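Local coordinates for mitochondrial enolase superfamily member 1 (Homo sapiens, PDB 4A35), which dehydrates L-fuconate to 2-keto-3-deoxy-L-fuconate in L-fucose breakdown, using a magnesium ion to stabilise the enediolate intermediate, at residues G91-L96 / V111-T116; K181-Q186 / D373-S378; V222-D227 / R233-I238. All blocks are in the same frame, centred on the assembly; numbering follows the deposited sequence.

Contact 1 (G91-L96 / V111-T116); sequences GFYRQL and VVHLAT
The hydroxyl of Tyr-93 comes to the edge of the His-113 imidazole: Tyr-93 OH lies near the plane of the histidine ring, 3.5 Å from His-113 CE1, while CE1 approaches the tyrosine ring obliquely. The two side chains meet nearly perpendicular, and neither ring stacks on the other. With Tyr-93 CG anti to the backbone N (chi1 -174°), the ring leaves helix 89-97 so that its hydroxyl end reaches His-113, while the side chain also packs on Leu-120 of the same helix as the histidine. The polar ends are satisfied elsewhere: Tyr-93 OH is hydrogen-bonded to Glu-108 and His-113 NE2 to Glu-338 of helix 335-348, a carboxylate that would probably stabilise a proton on that nitrogen. The third ring, that of Phe-92, carries Leu-96 CG of its own helix on one face, 4.1 Å above the plane and displaced toward the rim.

Helices 89-97 and 110-131 both belong to the N-terminal capping domain of the mandelate racemase/muconate lactonizing enzyme family, and here they come together through few, entirely buried side chains. Helix 63-73 packs on Ala-115 and Thr-116, and Ile-105 of the second subunit packs against Val-111 and Leu-114.

Three residues further along each helix the contact is aliphatic. The Leu-96 and Thr-116 side chains lie alongside each other, pointing opposite ways, with Leu-96 CB 4.0 Å from Thr-116 CG2 and Leu-96 CD1 4.1 Å from the same methyl. The threonine presents this methyl because its hydroxyl is turned back on its own helix (chi1 -63°), where OG1 donates to Val-112 O over 2.8 Å. That carbonyl oxygen also accepts from Thr-116 N at 2.9 Å, the two donors reaching it from opposite faces of the carbonyl plane.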
loop_
_atom_site.group_PDB
_atom_site.type_symbol
_atom_site.label_atom_id
_atom_site.label_comp_id
_atom_site.label_asym_id
_atom_site.label_seq_id
_atom_site.Cartn_x
_atom_site.Cartn_y
_atom_site.Cartn_z
ATOM N N GLY A 91 -14.333 -15.155 6.897
ATOM C CA GLY A 91 -13.741 -16.097 5.946
ATOM C C GLY A 91 -13.680 -15.536 4.541
ATOM O O GLY A 91 -12.634 -15.603 3.877
ATOM N N PHE A 92 -14.806 -14.936 4.085
ATOM C CA PHE A 92 -14.869 -14.326 2.731
ATOM C C PHE A 92 -13.902 -13.127 2.628
ATOM O O PHE A 92 -13.155 -12.987 1.633
ATOM C CB PHE A 92 -16.303 -13.899 2.419
ATOM C CG PHE A 92 -16.467 -13.340 1.030
ATOM C CD1 PHE A 92 -16.349 -14.167 -0.088
ATOM C CD2 PHE A 92 -16.710 -11.987 0.836
ATOM C CE1 PHE A 92 -16.553 -13.666 -1.365
ATOM C CE2 PHE A 92 -16.905 -11.478 -0.460
ATOM C CZ PHE A 92 -16.806 -12.322 -1.550
ATOM N N TYR A 93 -13.886 -12.288 3.697
ATOM C CA TYR A 93 -12.956 -11.173 3.799
ATOM C C TYR A 93 -11.493 -11.664 3.652
ATOM O O TYR A 93 -10.725 -11.126 2.837
ATOM C CB TYR A 93 -13.154 -10.447 5.146
ATOM C CG TYR A 93 -12.318 -9.193 5.245
ATOM C CD1 TYR A 93 -10.997 -9.242 5.711
ATOM C CD2 TYR A 93 -12.804 -7.970 4.775
ATOM C CE1 TYR A 93 -10.217 -8.087 5.781
ATOM C CE2 TYR A 93 -12.020 -6.824 4.786
ATOM C CZ TYR A 93 -10.721 -6.887 5.282
ATOM O OH TYR A 93 -9.942 -5.754 5.270
ATOM N N ARG A 94 -11.122 -12.743 4.395
ATOM C CA ARG A 94 -9.772 -13.314 4.328
ATOM C C ARG A 94 -9.458 -13.846 2.890
ATOM O O ARG A 94 -8.331 -13.722 2.430
ATOM C CB ARG A 94 -9.610 -14.434 5.383
ATOM C CG ARG A 94 -8.239 -15.100 5.433
ATOM C CD ARG A 94 -7.140 -14.190 5.989
ATOM N NE ARG A 94 -7.370 -13.834 7.390
ATOM C CZ ARG A 94 -7.049 -14.619 8.415
ATOM N NH1 ARG A 94 -6.464 -15.794 8.202
ATOM N NH2 ARG A 94 -7.303 -14.236 9.655
ATOM N N GLN A 95 -10.433 -14.431 2.198
ATOM C CA GLN A 95 -10.151 -14.954 0.851
ATOM C C GLN A 95 -9.867 -13.810 -0.155
ATOM O O GLN A 95 -8.911 -13.918 -0.949
ATOM C CB GLN A 95 -11.274 -15.866 0.346
ATOM C CG GLN A 95 -10.977 -16.455 -1.028
ATOM C CD GLN A 95 -9.700 -17.288 -1.192
ATOM O OE1 GLN A 95 -8.539 -16.765 -1.358
ATOM N NE2 GLN A 95 -9.948 -18.590 -1.425
ATOM N N LEU A 96 -10.614 -12.695 -0.052
ATOM C CA LEU A 96 -10.376 -11.535 -0.911
ATOM C C LEU A 96 -9.040 -10.834 -0.602
ATOM O O LEU A 96 -8.366 -10.385 -1.538
ATOM C CB LEU A 96 -11.481 -10.485 -0.784
ATOM C CG LEU A 96 -12.874 -10.849 -1.332
ATOM C CD1 LEU A 96 -13.746 -9.607 -1.426
ATOM C CD2 LEU A 96 -12.788 -11.492 -2.707
ATOM N N VAL A 111 -4.211 -0.553 -4.957
ATOM C CA VAL A 111 -5.218 -0.978 -5.951
ATOM C C VAL A 111 -6.019 -2.189 -5.490
ATOM O O VAL A 111 -7.268 -2.178 -5.554
ATOM C CB VAL A 111 -4.572 -1.242 -7.324
ATOM C CG1 VAL A 111 -5.522 -2.047 -8.232
ATOM C CG2 VAL A 111 -4.194 0.094 -7.974
ATOM N N VAL A 112 -5.324 -3.207 -5.011
ATOM C CA VAL A 112 -6.005 -4.478 -4.687
ATOM C C VAL A 112 -7.023 -4.263 -3.527
ATOM O O VAL A 112 -8.109 -4.847 -3.579
ATOM C CB VAL A 112 -5.005 -5.644 -4.399
ATOM C CG1 VAL A 112 -4.284 -5.459 -3.059
ATOM C CG2 VAL A 112 -5.708 -7.016 -4.488
ATOM N N HIS A 113 -6.703 -3.374 -2.579
ATOM C CA HIS A 113 -7.621 -3.110 -1.450
ATOM C C HIS A 113 -8.785 -2.213 -1.876
ATOM O O HIS A 113 -9.931 -2.417 -1.422
ATOM C CB HIS A 113 -6.881 -2.547 -0.247
ATOM C CG HIS A 113 -7.428 -3.048 1.063
ATOM N ND1 HIS A 113 -7.627 -4.400 1.295
ATOM C CD2 HIS A 113 -7.655 -2.366 2.216
ATOM C CE1 HIS A 113 -8.107 -4.479 2.526
ATOM N NE2 HIS A 113 -8.074 -3.284 3.138
ATOM N N LEU A 114 -8.519 -1.212 -2.743
ATOM C CA LEU A 114 -9.601 -0.385 -3.313
ATOM C C LEU A 114 -10.607 -1.279 -4.061
ATOM O O LEU A 114 -11.832 -1.180 -3.828
ATOM C CB LEU A 114 -9.001 0.648 -4.284
ATOM C CG LEU A 114 -8.084 1.719 -3.618
ATOM C CD1 LEU A 114 -7.644 2.716 -4.649
ATOM C CD2 LEU A 114 -8.854 2.511 -2.514
ATOM N N ALA A 115 -10.087 -2.231 -4.871
ATOM C CA ALA A 115 -10.930 -3.165 -5.579
ATOM C C ALA A 115 -11.717 -4.049 -4.604
ATOM O O ALA A 115 -12.895 -4.306 -4.817
ATOM C CB ALA A 115 -10.094 -4.027 -6.531
ATOM N N THR A 116 -11.044 -4.557 -3.559
ATOM C CA THR A 116 -11.694 -5.365 -2.527
ATOM C C THR A 116 -12.851 -4.562 -1.867
ATOM O O THR A 116 -13.977 -5.110 -1.679
ATOM C CB THR A 116 -10.668 -5.792 -1.431
ATOM O OG1 THR A 116 -9.655 -6.620 -2.016
ATOM C CG2 THR A 116 -11.344 -6.521 -0.265
#

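Contact 2 (K181-Q186 / D373-S378); sequences KQMLAQ and DYISVS. With EDO (1,2-ethanediol), chain G.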
loop_
_atom_site.group_PDB
_atom_site.type_symbol
_atom_site.label_atom_id
_atom_site.label_comp_id
_atom_site.label_asym_id
_atom_site.label_seq_id
_atom_site.Cartn_x
_atom_site.Cartn_y
_atom_site.Cartn_z
ATOM N N LYS A 181 -33.429 7.093 18.094
ATOM C CA LYS A 181 -34.440 8.154 18.034
ATOM C C LYS A 181 -33.806 9.500 17.778
ATOM O O LYS A 181 -34.303 10.243 16.926
ATOM C CB LYS A 181 -35.285 8.236 19.326
ATOM C CG LYS A 181 -36.651 7.586 19.218
ATOM C CD LYS A 181 -36.771 6.380 20.136
ATOM C CE LYS A 181 -38.194 5.916 20.326
ATOM N NZ LYS A 181 -38.252 4.686 21.161
ATOM N N GLN A 182 -32.675 9.789 18.450
ATOM C CA GLN A 182 -31.939 11.069 18.320
ATOM C C GLN A 182 -31.451 11.283 16.863
ATOM O O GLN A 182 -31.610 12.372 16.278
ATOM C CB GLN A 182 -30.745 11.067 19.288
ATOM C CG GLN A 182 -29.776 12.232 19.103
ATOM C CD GLN A 182 -30.437 13.584 19.311
ATOM O OE1 GLN A 182 -31.299 13.760 20.180
ATOM N NE2 GLN A 182 -30.011 14.571 18.534
ATOM N N MET A 183 -30.898 10.216 16.279
ATOM C CA MET A 183 -30.411 10.204 14.908
ATOM C C MET A 183 -31.559 10.477 13.929
ATOM O O MET A 183 -31.414 11.333 13.060
ATOM C CB MET A 183 -29.706 8.868 14.581
ATOM C CG MET A 183 -28.336 8.798 15.200
ATOM S SD MET A 183 -27.076 10.038 14.597
ATOM C CE MET A 183 -27.204 11.330 15.849
ATOM N N LEU A 184 -32.718 9.811 14.121
ATOM C CA LEU A 184 -33.840 9.985 13.209
ATOM C C LEU A 184 -34.433 11.381 13.332
ATOM O O LEU A 184 -34.912 11.926 12.347
ATOM C CB LEU A 184 -34.925 8.907 13.469
ATOM C CG LEU A 184 -34.489 7.453 13.145
ATOM C CD1 LEU A 184 -35.491 6.432 13.750
ATOM C CD2 LEU A 184 -34.241 7.248 11.602
ATOM N N ALA A 185 -34.363 11.973 14.536
ATOM C CA ALA A 185 -34.973 13.274 14.747
ATOM C C ALA A 185 -34.087 14.440 14.282
ATOM O O ALA A 185 -34.637 15.401 13.753
ATOM C CB ALA A 185 -35.348 13.437 16.210
ATOM N N GLN A 186 -32.745 14.366 14.466
ATOM C CA GLN A 186 -31.858 15.493 14.231
ATOM C C GLN A 186 -30.673 15.222 13.301
ATOM O O GLN A 186 -30.024 16.179 12.897
ATOM C CB GLN A 186 -31.308 16.012 15.603
ATOM C CG GLN A 186 -32.448 16.409 16.593
ATOM C CD GLN A 186 -33.334 17.568 16.150
ATOM O OE1 GLN A 186 -32.958 18.385 15.307
ATOM N NE2 GLN A 186 -34.533 17.654 16.703
ATOM N N ASP A 373 -21.894 3.932 14.415
ATOM C CA ASP A 373 -20.924 4.221 15.471
ATOM C C ASP A 373 -21.645 4.908 16.671
ATOM O O ASP A 373 -21.477 4.487 17.830
ATOM C CB ASP A 373 -19.777 5.106 14.954
ATOM C CG ASP A 373 -18.823 5.422 16.073
ATOM O OD1 ASP A 373 -18.183 4.482 16.576
ATOM O OD2 ASP A 373 -18.802 6.598 16.530
ATOM N N TYR A 374 -22.385 5.997 16.390
ATOM C CA TYR A 374 -23.106 6.712 17.449
ATOM C C TYR A 374 -24.100 5.832 18.204
ATOM O O TYR A 374 -24.133 5.842 19.446
ATOM C CB TYR A 374 -23.872 7.940 16.889
ATOM C CG TYR A 374 -24.664 8.668 17.968
ATOM C CD1 TYR A 374 -24.017 9.359 18.989
ATOM C CD2 TYR A 374 -26.058 8.623 17.991
ATOM C CE1 TYR A 374 -24.736 9.998 19.998
ATOM C CE2 TYR A 374 -26.790 9.266 18.997
ATOM C CZ TYR A 374 -26.128 9.956 19.988
ATOM O OH TYR A 374 -26.859 10.569 20.980
ATOM N N ILE A 375 -24.965 5.121 17.463
ATOM C CA ILE A 375 -26.012 4.314 18.090
ATOM C C ILE A 375 -25.417 3.114 18.886
ATOM O O ILE A 375 -25.877 2.838 19.989
ATOM C CB ILE A 375 -27.048 3.831 17.050
ATOM C CG1 ILE A 375 -27.818 5.036 16.434
ATOM C CG2 ILE A 375 -28.008 2.789 17.674
ATOM C CD1 ILE A 375 -28.613 4.665 15.139
ATOM N N SER A 376 -24.428 2.408 18.299
ATOM C CA SER A 376 -23.996 1.130 18.873
ATOM C C SER A 376 -22.566 1.041 19.386
ATOM O O SER A 376 -22.236 0.005 19.999
ATOM C CB SER A 376 -24.195 0.027 17.826
ATOM O OG SER A 376 -25.561 -0.123 17.461
ATOM N N VAL A 377 -21.683 2.005 19.080
ATOM C CA VAL A 377 -20.262 1.809 19.465
ATOM C C VAL A 377 -19.761 2.906 20.404
ATOM O O VAL A 377 -19.480 2.595 21.557
ATOM C CB VAL A 377 -19.319 1.638 18.216
ATOM C CG1 VAL A 377 -17.845 1.454 18.637
ATOM C CG2 VAL A 377 -19.765 0.459 17.349
ATOM N N SER A 378 -19.557 4.152 19.905
ATOM C CA SER A 378 -19.046 5.236 20.764
ATOM C C SER A 378 -20.142 5.806 21.687
ATOM O O SER A 378 -19.809 6.320 22.737
ATOM C CB SER A 378 -18.429 6.346 19.929
ATOM O OG SER A 378 -19.434 6.888 19.097
HETATM C C1 EDO G . -24.906 12.498 23.555
HETATM O O1 EDO G . -25.256 11.269 22.952
HETATM C C2 EDO G . -24.095 13.392 22.609
HETATM O O2 EDO G . -22.731 13.055 22.732
#
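Met-183 folds its thioether around one corner of the Tyr-374 ring. A bend at chi2 (-64°) and another at chi3 curl the chain, bringing CG and CE alike to 3.6 Å from Tyr-374 CD2. The sulfur lies between them, Met-183 SD standing 4.8 Å from the centroid of the Tyr-374 ring in an oblique Met-aromatic contact. Tyr-374 takes part by extending CG anti to its own N (chi1 178°), which carries the ring off helix 362-377 toward helix 176-186. Ile-375 and Met-183 both set their chains beside the backbone N, and run past one another in opposite senses with Met-183 CG 4.0 Å from Ile-375 CG1. Farther out along the ring, Gln-182 bends at chi2 and touches with its aliphatic part, Gln-182 CG being 3.8 Å from Tyr-374 OH.

The two short helical segments run almost antiparallel, at 171°, with their axes 10.5 Å apart, and bulky side chains fill the separation. Arg-179, one turn earlier on helix 176-186, hydrogen-bonds to Ile-375 O, and Trp-136 and Pro-409 border the contact.

Helix 362-377 widens into a pi-type turn at 373-377: Asp-373 O accepts from both Val-377 N and Ser-378 N. Ser-378 OG donates to Asp-373 OD2 over 2.7 Å from above the carboxylate plane. Asp-373 belongs, with Tyr-188 and Ser-380, to a magnesium site seen in this crystal, distinct from the one formed by Asp-251, Glu-277 and Glu-306.

Tyr-374 OH shares a hydrogen bond of 2.6 Å with an ethanediol whose O1 lies at the ring edge, near its plane. The tyrosine thus divides its chemistry: carbon and sulfur hold the ring between the helices, while the hydroxyl makes its hydrogen bond outside the helix pair, here to a diol probably taken from the crystallisation liquor.

Contact 3 (V222-D227 / R233-I238); sequences VKVGAD and RRCQII
Arg-234 runs extended through chi2 and then bends at chi3 (-68°), which delivers its guanidinium end-on to Lys-223 O, while Val-222 sets CG2 anti to its backbone N, which brings that methyl obliquely against Arg-234 NH1, 3.6 Å away. The pair belongs to a beta-alpha-beta unit of the enolase-superfamily barrel, in which helix 228-242 packs on strand 219-223 and the chain returns as strand 247-251. Both terminal nitrogens grip one oxygen: Arg-234 NH2 donates to Lys-223 O at 2.7 Å with a 149° N-H...O angle, and Arg-234 NH1 donates to Lys-223 O at 2.9 Å and 139°. The oxygen lies in the guanidinium plane. Salt bridges from NE to Asp-230 and from NH2 to Asp-231 help to fix the rotation of the group and probably offset its charge. A leucine in place of Arg-234 has no N-H groups to offer, which would probably leave the strand end less firmly held at Lys-223 O, and Asp-230 and Asp-231 without their cationic mate.

Lys-223 is, by similarity, the proton donor/acceptor and the second lysine of a Lys-X-Lys pair with Lys-221. Its chain leads away from the helix to Asp-251, a magnesium ligand to which NZ is hydrogen-bonded; Arg-234 thus probably helps to position this lysine from the second shell.

Around the polar grip the contact is apolar and buried. Val-222 CG2 lies 3.6 Å from Ile-238 CD1. Cys-235 SG sits 3.9 Å from Val-222 CG1 and 4.2 Å from Val-224 CG1.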
loop_
_atom_site.group_PDB
_atom_site.type_symbol
_atom_site.label_atom_id
_atom_site.label_comp_id
_atom_site.label_asym_id
_atom_site.label_seq_id
_atom_site.Cartn_x
_atom_site.Cartn_y
_atom_site.Cartn_z
ATOM N N VAL A 222 -10.652 23.983 5.429
ATOM C CA VAL A 222 -9.870 24.742 4.446
ATOM C C VAL A 222 -8.609 23.946 4.089
ATOM O O VAL A 222 -7.922 23.425 4.972
ATOM C CB VAL A 222 -9.535 26.187 4.967
ATOM C CG1 VAL A 222 -8.738 26.130 6.282
ATOM C CG2 VAL A 222 -8.764 26.993 3.928
ATOM N N LYS A 223 -8.299 23.868 2.791
ATOM C CA LYS A 223 -7.076 23.224 2.325
ATOM C C LYS A 223 -5.922 24.185 2.457
ATOM O O LYS A 223 -6.039 25.374 2.102
ATOM C CB LYS A 223 -7.195 22.784 0.847
ATOM C CG LYS A 223 -8.304 21.789 0.557
ATOM C CD LYS A 223 -8.096 20.466 1.329
ATOM C CE LYS A 223 -9.394 19.696 1.304
ATOM N NZ LYS A 223 -9.174 18.231 1.430
ATOM N N VAL A 224 -4.784 23.639 2.876
ATOM C CA VAL A 224 -3.520 24.371 3.074
ATOM C C VAL A 224 -2.346 23.531 2.568
ATOM O O VAL A 224 -2.536 22.352 2.202
ATOM C CB VAL A 224 -3.322 24.751 4.591
ATOM C CG1 VAL A 224 -4.480 25.639 5.120
ATOM C CG2 VAL A 224 -3.120 23.499 5.467
ATOM N N GLY A 225 -1.144 24.116 2.585
ATOM C CA GLY A 225 0.087 23.375 2.358
ATOM C C GLY A 225 0.904 23.518 1.098
ATOM O O GLY A 225 1.944 22.872 1.009
ATOM N N ALA A 226 0.447 24.308 0.110
ATOM C CA ALA A 226 1.224 24.517 -1.121
ATOM C C ALA A 226 1.972 25.832 -1.034
ATOM O O ALA A 226 3.093 25.950 -1.543
ATOM C CB ALA A 226 0.293 24.522 -2.344
ATOM N N ASP A 227 1.333 26.836 -0.419
ATOM C CA ASP A 227 1.852 28.198 -0.390
ATOM C C ASP A 227 1.354 28.887 0.875
ATOM O O ASP A 227 0.155 29.109 1.028
ATOM C CB ASP A 227 1.409 28.964 -1.667
ATOM C CG ASP A 227 2.030 30.358 -1.740
ATOM O OD1 ASP A 227 1.663 31.229 -0.901
ATOM O OD2 ASP A 227 2.960 30.546 -2.545
ATOM N N ARG A 233 -3.906 34.195 3.354
ATOM C CA ARG A 233 -4.938 34.956 2.632
ATOM C C ARG A 233 -6.333 34.283 2.786
ATOM O O ARG A 233 -7.292 34.956 3.160
ATOM C CB ARG A 233 -4.584 35.095 1.118
ATOM C CG ARG A 233 -5.772 35.546 0.206
ATOM C CD ARG A 233 -5.416 35.542 -1.274
ATOM N NE ARG A 233 -5.529 34.218 -1.902
ATOM C CZ ARG A 233 -6.622 33.733 -2.502
ATOM N NH1 ARG A 233 -7.750 34.452 -2.541
ATOM N NH2 ARG A 233 -6.599 32.525 -3.064
ATOM N N ARG A 234 -6.438 32.970 2.486
ATOM C CA ARG A 234 -7.712 32.264 2.510
ATOM C C ARG A 234 -8.230 31.987 3.936
ATOM O O ARG A 234 -9.445 32.045 4.153
ATOM C CB ARG A 234 -7.661 30.977 1.663
ATOM C CG ARG A 234 -7.505 31.256 0.143
ATOM C CD ARG A 234 -7.544 29.966 -0.664
ATOM N NE ARG A 234 -6.343 29.226 -0.338
ATOM C CZ ARG A 234 -6.318 28.085 0.337
ATOM N NH1 ARG A 234 -7.457 27.461 0.648
ATOM N NH2 ARG A 234 -5.158 27.545 0.693
ATOM N N CYS A 235 -7.334 31.662 4.897
ATOM C CA CYS A 235 -7.741 31.419 6.281
ATOM C C CYS A 235 -8.251 32.724 6.887
ATOM O O CYS A 235 -9.258 32.700 7.580
ATOM C CB CYS A 235 -6.592 30.828 7.098
ATOM S SG CYS A 235 -6.231 29.109 6.695
ATOM N N GLN A 236 -7.611 33.858 6.560
ATOM C CA GLN A 236 -8.058 35.193 7.030
ATOM C C GLN A 236 -9.494 35.487 6.541
ATOM O O GLN A 236 -10.359 35.853 7.345
ATOM C CB GLN A 236 -7.109 36.309 6.574
ATOM C CG GLN A 236 -7.394 37.668 7.255
ATOM C CD GLN A 236 -7.164 37.597 8.745
ATOM O OE1 GLN A 236 -6.064 37.343 9.208
ATOM N NE2 GLN A 236 -8.208 37.731 9.526
ATOM N N ILE A 237 -9.753 35.257 5.264
ATOM C CA ILE A 237 -11.088 35.483 4.686
ATOM C C ILE A 237 -12.126 34.594 5.389
ATOM O O ILE A 237 -13.176 35.095 5.797
ATOM C CB ILE A 237 -11.091 35.287 3.144
ATOM C CG1 ILE A 237 -10.363 36.467 2.451
ATOM C CG2 ILE A 237 -12.526 35.095 2.590
ATOM C CD1 ILE A 237 -9.844 36.170 1.110
ATOM N N ILE A 238 -11.839 33.289 5.546
ATOM C CA ILE A 238 -12.828 32.397 6.145
ATOM C C ILE A 238 -13.071 32.787 7.613
ATOM O O ILE A 238 -14.220 32.935 8.017
ATOM C CB ILE A 238 -12.437 30.909 5.978
ATOM C CG1 ILE A 238 -12.394 30.538 4.462
ATOM C CG2 ILE A 238 -13.418 30.004 6.740
ATOM C CD1 ILE A 238 -11.691 29.104 4.215
#

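Contact 1 comes first along the chain and lies within the N-terminal capping domain; contact 3, in the barrel, is nested inside the long loop that contact 2 closes between helices 176-186 and 362-377. The three are well separated: centres lie about 29 Å apart for contacts 1 and 2, about 34 Å for contacts 2 and 3, and about 38 Å for contacts 1 and 3, which fall on opposite sides of the chain's centre. None touches another. Helix 335-348 packs on residues of both contact 1 and contact 2, linking the capping domain to the barrel's outer helices. Of the three, contact 3 alone holds a residue of the catalytic centre.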